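Side-chain contact in Hia (Adhesin) (Haemophilus influenzae, PDB 3EMF), which probably mediates adhesion of the bacterium to host cells as a trimeric autotransporter, this piece being its second binding domain: residues Q83-H86 and A87-V90. Residues are numbered along the deposited sequence; the frame is centred on the assembly and turned at random.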
# COMPACT_ATOMS: atom_id res chain seq x y z
N GLN A 83 -1.45 5.78 -9.33
CA GLN A 83 -1.28 5.69 -7.90
C GLN A 83 -2.20 4.65 -7.33
O GLN A 83 -3.39 4.67 -7.58
CB GLN A 83 -1.62 7.00 -7.22
CG GLN A 83 -0.86 8.14 -7.75
CD GLN A 83 -1.19 9.43 -7.05
OE1 GLN A 83 -2.22 9.55 -6.38
NE2 GLN A 83 -0.31 10.41 -7.20
N VAL A 84 -1.63 3.76 -6.53
CA VAL A 84 -2.43 2.82 -5.78
C VAL A 84 -2.60 3.38 -4.38
O VAL A 84 -1.66 3.36 -3.57
CB VAL A 84 -1.76 1.46 -5.72
CG1 VAL A 84 -2.67 0.47 -4.98
CG2 VAL A 84 -1.49 1.01 -7.13
N LYS A 85 -3.79 3.89 -4.09
CA LYS A 85 -4.06 4.46 -2.79
C LYS A 85 -4.81 3.48 -1.94
O LYS A 85 -5.10 2.37 -2.38
CB LYS A 85 -4.79 5.80 -2.95
CG LYS A 85 -3.90 6.84 -3.64
CD LYS A 85 -3.81 8.15 -2.88
CE LYS A 85 -5.09 8.94 -3.00
NZ LYS A 85 -4.91 10.35 -2.53
N HIS A 86 -5.13 3.87 -0.70
CA HIS A 86 -5.85 2.93 0.14
C HIS A 86 -7.14 2.53 -0.55
O HIS A 86 -7.87 3.39 -1.09
CB HIS A 86 -6.18 3.53 1.49
CG HIS A 86 -7.11 2.68 2.28
ND1 HIS A 86 -8.46 2.93 2.39
CD2 HIS A 86 -6.90 1.52 2.95
CE1 HIS A 86 -9.04 1.98 3.10
NE2 HIS A 86 -8.10 1.12 3.47
N ALA A 87 -7.44 1.23 -0.51
CA ALA A 87 -8.69 0.67 -1.02
C ALA A 87 -8.82 0.71 -2.53
O ALA A 87 -9.89 0.46 -3.08
CB ALA A 87 -9.92 1.32 -0.34
N ASP A 88 -7.72 1.00 -3.21
CA ASP A 88 -7.67 0.80 -4.64
C ASP A 88 -7.50 -0.69 -4.97
O ASP A 88 -7.25 -1.52 -4.09
CB ASP A 88 -6.54 1.60 -5.26
CG ASP A 88 -6.88 3.11 -5.39
OD1 ASP A 88 -8.00 3.53 -4.99
OD2 ASP A 88 -6.02 3.87 -5.88
N GLU A 89 -7.67 -1.02 -6.24
CA GLU A 89 -7.57 -2.40 -6.70
C GLU A 89 -6.59 -2.50 -7.85
O GLU A 89 -6.58 -1.66 -8.76
CB GLU A 89 -8.93 -2.96 -7.09
CG GLU A 89 -8.89 -4.40 -7.64
CD GLU A 89 -10.29 -4.96 -7.92
OE1 GLU A 89 -11.27 -4.17 -7.91
OE2 GLU A 89 -10.41 -6.19 -8.15
N VAL A 90 -5.71 -3.50 -7.78
CA VAL A 90 -4.79 -3.79 -8.85
C VAL A 90 -5.12 -5.17 -9.39
O VAL A 90 -5.09 -6.17 -8.67
CB VAL A 90 -3.31 -3.74 -8.40
CG1 VAL A 90 -2.40 -4.06 -9.56
CG2 VAL A 90 -2.99 -2.38 -7.83
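A chi1 of -77° sets the D88 carboxylate beside its own backbone N, pointing it back at K85; in H86, CG lies anti to the backbone N (chi1 170°), which swings the imidazole round against A87. From D88, OD2 takes the backbone N-H of K85 at 2.9 Å between OD2 and N, an almost straight bond, although the donor stands well above the carboxylate plane. The same oxygen is 3.2 Å from Q83 O, an acceptor against an acceptor, so this neighbour adds no bond and may raise the proton affinity of the acid somewhat. In return D88 N donates to K85 O over 3.1 Å, from above the carbonyl plane. These two bonds run in opposite senses between K85 and D88, and the second closes a type II beta turn from K85 to D88, with A87 at its third position in a positive-phi conformation. The turn joins strand 80-85 to strand 89-94 in the Trp-ring region of the binding domain, where E89 and V90 pair in parallel with strands of both other subunits. On the outside of the bend, A87 CB sits over one face of the H86 ring, 3.8 Å from its centroid, a CH-pi contact; H86 NE2 reaches across to K65 O of the second subunit. Beyond the turn, V84 and V90 cross at about a right angle, their CG2 methyls 3.8 Å apart, and both lean on L70 of strand 67-74, while V90 also packs on W68 of the second subunit.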